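Local coordinates for XC6422 protein (Xanthomonas campestris, PDB 2FUK) that is a small serine alpha/beta-hydrolase without a lid, which probably cleaves its substrates with a Ser-His-Asp triad, at residues Val73-Arg78 with Asp95-Val100; Ala116-Gly121 with Ile138-Pro143. All blocks are in the same frame, centred on the assembly; numbering follows the deposited sequence.

Contact 1 (Val73-Arg78 with Asp95-Val100)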
ATOM      1  N   VAL A  73      -4.935  -9.431  13.129  1.00  6.89           N
ATOM      2  CA  VAL A  73      -5.337  -9.105  14.488  1.00  6.22           C
ATOM      3  C   VAL A  73      -4.176  -8.450  15.219  1.00  6.98           C
ATOM      4  O   VAL A  73      -3.064  -8.975  15.222  1.00  6.31           O
ATOM      5  CB  VAL A  73      -5.749 -10.374  15.270  1.00  5.93           C
ATOM      6  CG1 VAL A  73      -6.080 -10.015  16.719  1.00  7.00           C
ATOM      7  CG2 VAL A  73      -6.948 -11.025  14.602  1.00  8.76           C
ATOM      8  N   ARG A  74      -4.441  -7.291  15.811  1.00  5.40           N
ATOM      9  CA  ARG A  74      -3.449  -6.572  16.595  1.00  5.50           C
ATOM     10  C   ARG A  74      -4.002  -6.540  18.014  1.00  4.77           C
ATOM     11  O   ARG A  74      -5.212  -6.678  18.215  1.00  5.56           O
ATOM     12  CB  ARG A  74      -3.272  -5.142  16.076  1.00  5.00           C
ATOM     13  CG  ARG A  74      -2.570  -5.059  14.731  1.00  5.97           C
ATOM     14  CD  ARG A  74      -2.525  -3.623  14.235  1.00  8.94           C
ATOM     15  NE  ARG A  74      -3.843  -3.151  13.822  1.00  8.97           N
ATOM     16  CZ  ARG A  74      -4.480  -2.105  14.348  1.00  8.55           C
ATOM     17  NH1 ARG A  74      -5.676  -1.768  13.888  1.00 10.27           N
ATOM     18  NH2 ARG A  74      -3.928  -1.400  15.331  1.00 10.77           N
ATOM     19  N   PHE A  75      -3.129  -6.375  18.998  1.00  6.56           N
ATOM     20  CA  PHE A  75      -3.594  -6.319  20.375  1.00  6.33           C
ATOM     21  C   PHE A  75      -2.536  -5.729  21.288  1.00  7.25           C
ATOM     22  O   PHE A  75      -1.342  -5.725  20.969  1.00  7.80           O
ATOM     23  CB  PHE A  75      -4.004  -7.726  20.860  1.00  7.60           C
ATOM     24  CG  PHE A  75      -2.845  -8.628  21.201  1.00  5.78           C
ATOM     25  CD1 PHE A  75      -2.412  -8.758  22.518  1.00  5.95           C
ATOM     26  CD2 PHE A  75      -2.202  -9.363  20.208  1.00  4.28           C
ATOM     27  CE1 PHE A  75      -1.355  -9.610  22.847  1.00  5.12           C
ATOM     28  CE2 PHE A  75      -1.149 -10.214  20.520  1.00  7.06           C
ATOM     29  CZ  PHE A  75      -0.722 -10.342  21.844  1.00  6.56           C
ATOM     30  N   ASN A  76      -2.990  -5.203  22.420  1.00  6.07           N
ATOM     31  CA  ASN A  76      -2.085  -4.628  23.394  1.00  7.12           C
ATOM     32  C   ASN A  76      -1.733  -5.655  24.460  1.00  6.97           C
ATOM     33  O   ASN A  76      -2.613  -6.312  25.014  1.00  6.34           O
ATOM     34  CB  ASN A  76      -2.725  -3.407  24.064  1.00  8.56           C
ATOM     35  CG  ASN A  76      -2.686  -2.179  23.188  1.00  8.24           C
ATOM     36  OD1 ASN A  76      -1.804  -2.042  22.350  1.00  8.49           O
ATOM     37  ND2 ASN A  76      -3.632  -1.265  23.392  1.00  7.90           N
ATOM     38  N   PHE A  77      -0.438  -5.815  24.718  1.00  7.69           N
ATOM     39  CA  PHE A  77       0.019  -6.729  25.757  1.00  8.20           C
ATOM     40  C   PHE A  77      -0.433  -6.134  27.085  1.00  8.27           C
ATOM     41  O   PHE A  77      -0.778  -4.951  27.160  1.00  7.83           O
ATOM     42  CB  PHE A  77       1.548  -6.834  25.758  1.00  8.82           C
ATOM     43  CG  PHE A  77       2.109  -7.730  24.686  1.00  6.88           C
ATOM     44  CD1 PHE A  77       1.722  -9.061  24.595  1.00  6.05           C
ATOM     45  CD2 PHE A  77       3.058  -7.247  23.786  1.00  8.14           C
ATOM     46  CE1 PHE A  77       2.276  -9.908  23.619  1.00  6.77           C
ATOM     47  CE2 PHE A  77       3.615  -8.079  22.813  1.00  7.95           C
ATOM     48  CZ  PHE A  77       3.225  -9.413  22.729  1.00  7.57           C
ATOM     49  N   ARG A  78      -0.431  -6.948  28.133  1.00  7.95           N
ATOM     50  CA  ARG A  78      -0.831  -6.470  29.449  1.00  8.34           C
ATOM     51  C   ARG A  78      -0.111  -5.155  29.801  1.00  8.85           C
ATOM     52  O   ARG A  78       1.055  -4.965  29.459  1.00  8.39           O
ATOM     53  CB  ARG A  78      -0.513  -7.535  30.502  1.00  7.82           C
ATOM     54  CG  ARG A  78       0.957  -7.897  30.581  1.00  7.75           C
ATOM     55  CD  ARG A  78       1.182  -9.093  31.490  1.00  7.71           C
ATOM     56  NE  ARG A  78       0.420 -10.259  31.058  1.00  9.74           N
ATOM     57  CZ  ARG A  78       0.314 -11.376  31.768  1.00  8.56           C
ATOM     58  NH1 ARG A  78       0.926 -11.466  32.943  1.00 10.21           N
ATOM     59  NH2 ARG A  78      -0.398 -12.396  31.306  1.00  8.63           N
ATOM     60  N   ASP A  95       1.397 -15.661  27.334  1.00  7.31           N
ATOM     61  CA  ASP A  95       0.079 -16.166  27.690  1.00  7.83           C
ATOM     62  C   ASP A  95      -0.989 -15.261  27.090  1.00  7.04           C
ATOM     63  O   ASP A  95      -2.053 -15.737  26.694  1.00  8.08           O
ATOM     64  CB  ASP A  95      -0.084 -16.244  29.211  1.00  8.76           C
ATOM     65  CG  ASP A  95       0.965 -17.131  29.867  1.00 11.02           C
ATOM     66  OD1 ASP A  95       1.383 -18.127  29.235  1.00 12.12           O
ATOM     67  OD2 ASP A  95       1.358 -16.839  31.023  1.00 13.03           O
ATOM     68  N   ASP A  96      -0.708 -13.960  27.027  1.00  7.51           N
ATOM     69  CA  ASP A  96      -1.653 -13.010  26.439  1.00  7.30           C
ATOM     70  C   ASP A  96      -1.815 -13.372  24.968  1.00  6.96           C
ATOM     71  O   ASP A  96      -2.926 -13.404  24.439  1.00  6.76           O
ATOM     72  CB  ASP A  96      -1.136 -11.566  26.518  1.00  7.62           C
ATOM     73  CG  ASP A  96      -1.062 -11.033  27.931  1.00  6.21           C
ATOM     74  OD1 ASP A  96      -1.800 -11.529  28.804  1.00  7.36           O
ATOM     75  OD2 ASP A  96      -0.270 -10.092  28.159  1.00  7.85           O
ATOM     76  N   LEU A  97      -0.689 -13.638  24.314  1.00  7.42           N
ATOM     77  CA  LEU A  97      -0.689 -14.010  22.903  1.00  7.47           C
ATOM     78  C   LEU A  97      -1.483 -15.305  22.716  1.00  7.81           C
ATOM     79  O   LEU A  97      -2.241 -15.438  21.756  1.00  7.32           O
ATOM     80  CB  LEU A  97       0.749 -14.215  22.411  1.00  7.83           C
ATOM     81  CG  LEU A  97       1.145 -13.810  20.984  1.00 13.11           C
ATOM     82  CD1 LEU A  97       2.325 -14.658  20.565  1.00  7.92           C
ATOM     83  CD2 LEU A  97       0.001 -13.961  19.999  1.00  9.04           C
ATOM     84  N   ARG A  98      -1.311 -16.260  23.630  1.00  7.21           N
ATOM     85  CA  ARG A  98      -2.036 -17.525  23.520  1.00  8.71           C
ATOM     86  C   ARG A  98      -3.545 -17.313  23.580  1.00  9.24           C
ATOM     87  O   ARG A  98      -4.293 -17.979  22.870  1.00  8.72           O
ATOM     88  CB  ARG A  98      -1.619 -18.514  24.621  1.00 11.08           C
ATOM     89  CG  ARG A  98      -2.416 -19.830  24.567  1.00 12.56           C
ATOM     90  CD  ARG A  98      -1.628 -21.044  25.046  1.00 16.80           C
ATOM     91  NE  ARG A  98      -1.456 -21.114  26.496  1.00 19.36           N
ATOM     92  CZ  ARG A  98      -2.443 -21.361  27.355  1.00 20.81           C
ATOM     93  NH1 ARG A  98      -3.680 -21.557  26.911  1.00 22.43           N
ATOM     94  NH2 ARG A  98      -2.188 -21.439  28.653  1.00 20.79           N
ATOM     95  N   ALA A  99      -3.991 -16.399  24.437  1.00  8.11           N
ATOM     96  CA  ALA A  99      -5.418 -16.128  24.566  1.00  7.29           C
ATOM     97  C   ALA A  99      -5.978 -15.592  23.252  1.00  6.70           C
ATOM     98  O   ALA A  99      -7.084 -15.949  22.840  1.00  6.13           O
ATOM     99  CB  ALA A  99      -5.656 -15.118  25.684  1.00  7.47           C
ATOM    100  N   VAL A 100      -5.205 -14.730  22.599  1.00  7.43           N
ATOM    101  CA  VAL A 100      -5.630 -14.163  21.334  1.00  6.91           C
ATOM    102  C   VAL A 100      -5.627 -15.261  20.272  1.00  7.58           C
ATOM    103  O   VAL A 100      -6.577 -15.396  19.505  1.00  7.21           O
ATOM    104  CB  VAL A 100      -4.699 -13.000  20.908  1.00  7.68           C
ATOM    105  CG1 VAL A 100      -5.181 -12.389  19.592  1.00  7.54           C
ATOM    106  CG2 VAL A 100      -4.678 -11.932  22.002  1.00  8.28           C
TER
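Val100 CG2 sits over the centre of one face of the Phe75 ring, 3.8 Å from the ring centroid, a CH-pi contact in which the methyl caps the middle of the ring. At the far end of the same ring the approach is oblique: Phe75 CZ lies 3.8 Å from Leu97 CA, and the Phe75 and Leu97 side chains cross at about a right angle. Phe75 CG lies between its backbone N and carbonyl carbon (chi1 77°); from a CB already pointing to the helix, this torsion sets the ring under Val100 CG2. Val73 extends this apolar strip, its CG1 meeting Val100 CG1 at 3.8 Å.

The guanidinium of Arg78 receives the Asp96 carboxylate at its edge. Arg78 NE and NH2 grip it side-on, each 3.0 Å from its own oxygen, NE to Asp96 OD2 and NH2 to Asp96 OD1, although the two planes are 43° apart. The backbone N of Arg78 binds Asp96 OD2 as well, at 3.1 Å, from the opposite face of the carboxylate plane to NE. Asp96 OD2 also lies at the edge of the Phe77 ring, near its plane. Three bonds thus fix the buried aspartate; the positive charge probably favours its ionised form.

Helix 95-100, part of helix 92-107, runs 144° from the direction of strand 73-75, nearer antiparallel than crossed. Val24 of strand 20-27 and Ile41 of strand 38-43, on the two neighbouring strands, also touch Phe75, while Leu97 reaches on to Ala128 and Leu132 of helix 120-132.

Contact 2 (Ala116-Gly121 with Ile138-Pro143)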
ATOM      1  N   ALA A 116       3.429 -12.722  13.770  1.00  5.97           N
ATOM      2  CA  ALA A 116       4.466 -11.761  13.423  1.00  5.41           C
ATOM      3  C   ALA A 116       4.667 -10.859  14.625  1.00  5.31           C
ATOM      4  O   ALA A 116       3.785 -10.726  15.471  1.00  5.95           O
ATOM      5  CB  ALA A 116       4.047 -10.929  12.209  1.00  6.59           C
ATOM      6  N   GLY A 117       5.834 -10.240  14.703  1.00  5.11           N
ATOM      7  CA  GLY A 117       6.093  -9.357  15.816  1.00  6.34           C
ATOM      8  C   GLY A 117       7.266  -8.461  15.522  1.00  6.96           C
ATOM      9  O   GLY A 117       8.127  -8.803  14.718  1.00  6.94           O
ATOM     10  N   PHE A 118       7.282  -7.310  16.177  1.00  6.21           N
ATOM     11  CA  PHE A 118       8.355  -6.343  16.026  1.00  6.22           C
ATOM     12  C   PHE A 118       9.099  -6.187  17.352  1.00  7.34           C
ATOM     13  O   PHE A 118       8.489  -5.883  18.380  1.00  7.52           O
ATOM     14  CB  PHE A 118       7.771  -5.001  15.568  1.00  6.23           C
ATOM     15  CG  PHE A 118       8.747  -3.852  15.620  1.00  6.82           C
ATOM     16  CD1 PHE A 118      10.056  -3.999  15.165  1.00  9.08           C
ATOM     17  CD2 PHE A 118       8.342  -2.612  16.108  1.00  7.27           C
ATOM     18  CE1 PHE A 118      10.947  -2.929  15.198  1.00  7.24           C
ATOM     19  CE2 PHE A 118       9.227  -1.529  16.146  1.00  7.62           C
ATOM     20  CZ  PHE A 118      10.531  -1.686  15.690  1.00  7.63           C
ATOM     21  N   SER A 119      10.410  -6.416  17.306  1.00  7.56           N
ATOM     22  CA  SER A 119      11.311  -6.298  18.457  1.00  8.93           C
ATOM     23  C   SER A 119      10.827  -7.153  19.634  1.00  8.41           C
ATOM     24  O   SER A 119      10.855  -8.382  19.552  1.00  8.68           O
ATOM     25  CB  SER A 119      11.448  -4.820  18.853  1.00  9.88           C
ATOM     26  OG  SER A 119      12.700  -4.553  19.466  1.00 13.16           O
ATOM     27  N   PHE A 120      10.401  -6.528  20.728  1.00  7.26           N
ATOM     28  CA  PHE A 120       9.901  -7.300  21.866  1.00  7.70           C
ATOM     29  C   PHE A 120       8.803  -8.242  21.382  1.00  7.10           C
ATOM     30  O   PHE A 120       8.693  -9.372  21.855  1.00  7.11           O
ATOM     31  CB  PHE A 120       9.352  -6.367  22.954  1.00  8.01           C
ATOM     32  CG  PHE A 120       8.622  -7.083  24.067  1.00  8.43           C
ATOM     33  CD1 PHE A 120       7.229  -7.093  24.107  1.00  8.81           C
ATOM     34  CD2 PHE A 120       9.325  -7.743  25.071  1.00  7.89           C
ATOM     35  CE1 PHE A 120       6.542  -7.750  25.134  1.00  9.21           C
ATOM     36  CE2 PHE A 120       8.648  -8.401  26.102  1.00  8.60           C
ATOM     37  CZ  PHE A 120       7.254  -8.403  26.131  1.00  9.75           C
ATOM     38  N   GLY A 121       7.999  -7.773  20.430  1.00  7.22           N
ATOM     39  CA  GLY A 121       6.923  -8.593  19.904  1.00  7.56           C
ATOM     40  C   GLY A 121       7.437  -9.791  19.126  1.00  6.82           C
ATOM     41  O   GLY A 121       6.749 -10.805  19.008  1.00  6.85           O
ATOM     42  N   ILE A 138       6.861 -14.357  11.408  1.00  4.95           N
ATOM     43  CA  ILE A 138       7.595 -13.216  10.871  1.00  6.21           C
ATOM     44  C   ILE A 138       8.205 -12.454  12.034  1.00  6.26           C
ATOM     45  O   ILE A 138       7.494 -12.044  12.952  1.00  6.22           O
ATOM     46  CB  ILE A 138       6.667 -12.271  10.087  1.00  6.00           C
ATOM     47  CG1 ILE A 138       6.059 -13.015   8.899  1.00  7.63           C
ATOM     48  CG2 ILE A 138       7.446 -11.056   9.606  1.00  7.09           C
ATOM     49  CD1 ILE A 138       4.838 -12.334   8.329  1.00  7.31           C
ATOM     50  N   SER A 139       9.525 -12.283  12.002  1.00  6.46           N
ATOM     51  CA  SER A 139      10.227 -11.568  13.064  1.00  5.59           C
ATOM     52  C   SER A 139      10.873 -10.312  12.510  1.00  6.96           C
ATOM     53  O   SER A 139      11.757 -10.394  11.669  1.00  6.44           O
ATOM     54  CB  SER A 139      11.323 -12.450  13.672  1.00  6.92           C
ATOM     55  OG  SER A 139      10.802 -13.695  14.090  1.00  7.37           O
ATOM     56  N   ILE A 140      10.424  -9.158  12.981  1.00  5.42           N
ATOM     57  CA  ILE A 140      10.978  -7.889  12.544  1.00  6.22           C
ATOM     58  C   ILE A 140      11.864  -7.380  13.678  1.00  6.87           C
ATOM     59  O   ILE A 140      11.385  -7.104  14.772  1.00  7.18           O
ATOM     60  CB  ILE A 140       9.857  -6.871  12.256  1.00  6.20           C
ATOM     61  CG1 ILE A 140       8.887  -7.455  11.215  1.00  8.07           C
ATOM     62  CG2 ILE A 140      10.464  -5.565  11.762  1.00  7.84           C
ATOM     63  CD1 ILE A 140       7.646  -6.601  10.972  1.00  7.02           C
ATOM     64  N   ALA A 141      13.158  -7.270  13.401  1.00  7.11           N
ATOM     65  CA  ALA A 141      14.134  -6.819  14.381  1.00  6.96           C
ATOM     66  C   ALA A 141      14.129  -7.670  15.652  1.00  8.43           C
ATOM     67  O   ALA A 141      13.965  -7.148  16.761  1.00  8.74           O
ATOM     68  CB  ALA A 141      13.894  -5.354  14.727  1.00  7.23           C
ATOM     69  N   PRO A 142      14.314  -8.997  15.511  1.00  8.40           N
ATOM     70  CA  PRO A 142      14.323  -9.848  16.707  1.00  8.58           C
ATOM     71  C   PRO A 142      15.443  -9.326  17.588  1.00 10.35           C
ATOM     72  O   PRO A 142      16.580  -9.221  17.147  1.00 10.15           O
ATOM     73  CB  PRO A 142      14.615 -11.239  16.144  1.00  8.78           C
ATOM     74  CG  PRO A 142      15.417 -10.944  14.899  1.00  8.36           C
ATOM     75  CD  PRO A 142      14.670  -9.770  14.309  1.00  8.57           C
ATOM     76  N   PRO A 143      15.131  -8.989  18.843  1.00 11.38           N
ATOM     77  CA  PRO A 143      16.129  -8.458  19.771  1.00 11.97           C
ATOM     78  C   PRO A 143      17.196  -9.415  20.281  1.00 13.38           C
ATOM     79  O   PRO A 143      17.302  -9.635  21.484  1.00 11.99           O
ATOM     80  CB  PRO A 143      15.267  -7.892  20.896  1.00 12.12           C
ATOM     81  CG  PRO A 143      14.148  -8.873  20.950  1.00 14.17           C
ATOM     82  CD  PRO A 143      13.804  -9.069  19.485  1.00 11.99           C
TER
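Ala116 opens the contact beside Ile138, their CB atoms 3.6 Å apart, where strands 112-118 and 136-140 run parallel in the beta-alpha-beta crossover of an alpha/beta-hydrolase. The sequence Gly117-Phe118-Ser119-Phe120-Gly121 fits the GxSxG nucleophile elbow, the tight turn from strand to helix. The small side chain of Ala116 suits the close strand pair, and its face also carries Ile138, Phe118 and Ile140.

Gly117 follows, with its N bonded to Ile138 O at 3.0 Å and its O accepting from Ile140 N at 2.9 Å. A side chain here would run into Gly121 O, so glycine suits the place where the helix folds back past the strand. Phe118 holds CG anti to its backbone N (chi1 169°), which swings the ring out beside strand 136-140. Its CD1 meets Ile140 CG2 at 3.8 Å; Ile140 O and Ala141 CB stand at the ring edge, and Ser119 CB lies over one face toward the rim. Val57 of helix 56-66 and the ring of His195 touch it from outside the pair.

At Ser119 the backbone takes a strained turn, with phi 55° and psi -113°. Its N gives a nearly straight bond to Ile140 O, 2.8 Å long, which ties the elbow to the end of the neighbouring strand. The serine is probably the nucleophile of a triad with His195 and Asp166; its side chain touches His195. Phe120 and Gly121 then start helix 120-132, with the CB of Phe120 directed away from 138-143 and Gly121 N bonded back to Phe118 O. The compact ring of Pro143 closes the contact against the turn, its CD pressed tightly, 3.0 Å from Ser119 O.

Both contacts are buried and belong to the same central sheet, but contact 2 lies deeper, its centre about 6 Å from the chain centre against about 11 Å for contact 1. Contact 1 lays a helix on a strand, so its cohesion comes mostly from side chains: an apolar strip and a buried ion pair at one end. Contact 2 joins adjacent parallel strands, and main-chain hydrogen bonds carry it, with the probable catalytic turn at its end. Their centres are about 15 Å apart, yet they meet where Phe77 CE2 packs 3.8 Å from Phe120 CE1, an edge-to-face pair that sets the loop after strand 71-75 against the first turn of helix 120-132.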